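Designed protein 5L6HC3_1 (Synthetic construct, PDB 5IZS) self-assembles as a computationally designed helical-hairpin homotrimer, with hydrogen-bond networks built in to give the assembly its specificity. Local coordinates at residues V25-E30 against V63-E68. Sequence-based numbering, arbitrary orientation.
Sequences VARLQE and VEEAEE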
loop_
_atom_site.group_PDB
_atom_site.type_symbol
_atom_site.label_atom_id
_atom_site.label_comp_id
_atom_site.label_asym_id
_atom_site.label_seq_id
_atom_site.Cartn_x
_atom_site.Cartn_y
_atom_site.Cartn_z
ATOM N N VAL C 25 3.878 -1.727 2.546
ATOM C CA VAL C 25 2.526 -2.261 2.645
ATOM C C VAL C 25 2.513 -3.626 3.329
ATOM O O VAL C 25 1.642 -3.910 4.152
ATOM C CB VAL C 25 1.874 -2.365 1.251
ATOM C CG1 VAL C 25 0.776 -3.416 1.232
ATOM C CG2 VAL C 25 1.343 -1.006 0.819
ATOM N N ALA C 26 3.493 -4.459 2.996
ATOM C CA ALA C 26 3.622 -5.781 3.602
ATOM C C ALA C 26 3.868 -5.692 5.107
ATOM O O ALA C 26 3.271 -6.438 5.886
ATOM C CB ALA C 26 4.741 -6.560 2.929
ATOM N N ARG C 27 4.745 -4.773 5.508
ATOM C CA ARG C 27 5.072 -4.578 6.921
ATOM C C ARG C 27 3.872 -4.061 7.705
ATOM O O ARG C 27 3.608 -4.514 8.817
ATOM C CB ARG C 27 6.247 -3.610 7.082
ATOM C CG ARG C 27 7.620 -4.270 7.048
ATOM C CD ARG C 27 8.731 -3.224 7.026
ATOM N NE ARG C 27 9.190 -2.855 8.364
ATOM C CZ ARG C 27 9.804 -1.710 8.649
ATOM N NH1 ARG C 27 10.016 -0.814 7.692
ATOM N NH2 ARG C 27 10.196 -1.454 9.891
ATOM N N LEU C 28 3.149 -3.111 7.121
ATOM C CA LEU C 28 1.959 -2.557 7.754
ATOM C C LEU C 28 0.873 -3.620 7.911
ATOM O O LEU C 28 0.204 -3.692 8.942
ATOM C CB LEU C 28 1.430 -1.370 6.947
ATOM C CG LEU C 28 2.344 -0.141 6.901
ATOM C CD1 LEU C 28 1.863 0.847 5.847
ATOM C CD2 LEU C 28 2.435 0.527 8.269
ATOM N N GLN C 29 0.710 -4.449 6.885
ATOM C CA GLN C 29 -0.281 -5.517 6.918
ATOM C C GLN C 29 -0.022 -6.472 8.083
ATOM O O GLN C 29 -0.955 -6.924 8.746
ATOM C CB GLN C 29 -0.284 -6.279 5.592
ATOM C CG GLN C 29 -1.320 -7.387 5.511
ATOM C CD GLN C 29 -2.743 -6.864 5.509
ATOM O OE1 GLN C 29 -2.981 -5.668 5.333
ATOM N NE2 GLN C 29 -3.701 -7.763 5.707
ATOM N N GLU C 30 1.251 -6.760 8.338
ATOM C CA GLU C 30 1.630 -7.640 9.437
ATOM C C GLU C 30 1.459 -6.963 10.790
ATOM O O GLU C 30 1.184 -7.626 11.788
ATOM C CB GLU C 30 3.068 -8.122 9.270
ATOM C CG GLU C 30 3.185 -9.325 8.355
ATOM C CD GLU C 30 2.283 -10.466 8.790
ATOM O OE1 GLU C 30 2.370 -10.880 9.966
ATOM O OE2 GLU C 30 1.477 -10.937 7.960
ATOM N N VAL C 63 5.794 4.588 7.116
ATOM C CA VAL C 63 5.322 5.542 6.121
ATOM C C VAL C 63 6.377 6.612 5.851
ATOM O O VAL C 63 6.657 6.934 4.695
ATOM C CB VAL C 63 4.003 6.210 6.561
ATOM C CG1 VAL C 63 3.793 7.543 5.846
ATOM C CG2 VAL C 63 2.832 5.268 6.313
ATOM N N GLU C 64 6.971 7.145 6.914
ATOM C CA GLU C 64 8.005 8.169 6.777
ATOM C C GLU C 64 9.263 7.620 6.103
ATOM O O GLU C 64 9.914 8.323 5.327
ATOM C CB GLU C 64 8.348 8.764 8.141
ATOM C CG GLU C 64 7.407 9.880 8.558
ATOM C CD GLU C 64 7.456 10.164 10.043
ATOM O OE1 GLU C 64 8.223 9.486 10.757
ATOM O OE2 GLU C 64 6.718 11.065 10.498
ATOM N N GLU C 65 9.594 6.364 6.391
ATOM C CA GLU C 65 10.704 5.692 5.717
ATOM C C GLU C 65 10.451 5.620 4.214
ATOM O O GLU C 65 11.367 5.792 3.411
ATOM C CB GLU C 65 10.916 4.285 6.279
ATOM C CG GLU C 65 11.615 4.247 7.627
ATOM C CD GLU C 65 11.584 2.870 8.268
ATOM O OE1 GLU C 65 11.314 1.878 7.557
ATOM O OE2 GLU C 65 11.820 2.782 9.492
ATOM N N ALA C 66 9.197 5.384 3.842
ATOM C CA ALA C 66 8.821 5.273 2.435
ATOM C C ALA C 66 8.786 6.639 1.754
ATOM O O ALA C 66 9.173 6.770 0.592
ATOM C CB ALA C 66 7.475 4.579 2.301
ATOM N N GLU C 67 8.321 7.649 2.485
ATOM C CA GLU C 67 8.310 9.026 1.995
ATOM C C GLU C 67 9.729 9.504 1.708
ATOM O O GLU C 67 9.966 10.265 0.772
ATOM C CB GLU C 67 7.644 9.960 3.007
ATOM C CG GLU C 67 6.152 9.747 3.186
ATOM C CD GLU C 67 5.597 10.484 4.390
ATOM O OE1 GLU C 67 6.399 10.948 5.228
ATOM O OE2 GLU C 67 4.358 10.602 4.498
ATOM N N GLU C 68 10.671 9.037 2.521
ATOM C CA GLU C 68 12.060 9.453 2.408
ATOM C C GLU C 68 12.723 8.838 1.178
ATOM O O GLU C 68 13.521 9.485 0.503
ATOM C CB GLU C 68 12.824 9.076 3.677
ATOM C CG GLU C 68 14.145 9.801 3.822
ATOM C CD GLU C 68 14.038 11.265 3.453
ATOM O OE1 GLU C 68 13.134 11.957 3.970
ATOM O OE2 GLU C 68 14.858 11.725 2.636
#
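Arg27 NH1 donates to Glu65 OE1 at 3.0 Å, in a salt bridge that links helix 6-41 to helix 45-82 of the same hairpin. The N-H...O angle of 157° makes the bond fairly straight. The carboxylate oxygen sits at the guanidinium edge, essentially in its plane, and is met on its syn side, with NH1 tilted somewhat out of the carboxylate plane. The guanidinium and carboxylate planes are only 18° apart, although the side chains cross at about a right angle. One N-H of NH1 and one carboxylate oxygen make the bridge, a one-point contact and not a two-pronged pairing. Arg27 turns at chi3 (91°) to bring NH1 across, whereas Glu65 reaches out extended beyond CG. With an alanine at Glu65 the guanidinium of Arg27 is likely to lose this carboxylate mate and be freer to turn. On the same helix-helix interface, Arg27 also packs on Ile62, and Leu28 on Ile62 and Ser59. Gln29 lies buried at the subunit interface, hydrogen-bonding through OE1 to Asn32 and through NE2 to Ser59, both of the third subunit, as expected of a designed buried polar network. Here the two helices of one hairpin are joined by a charged pair on the surface, beside the apolar packing of Leu28 on Ile62, and solvent is likely to weaken the attraction.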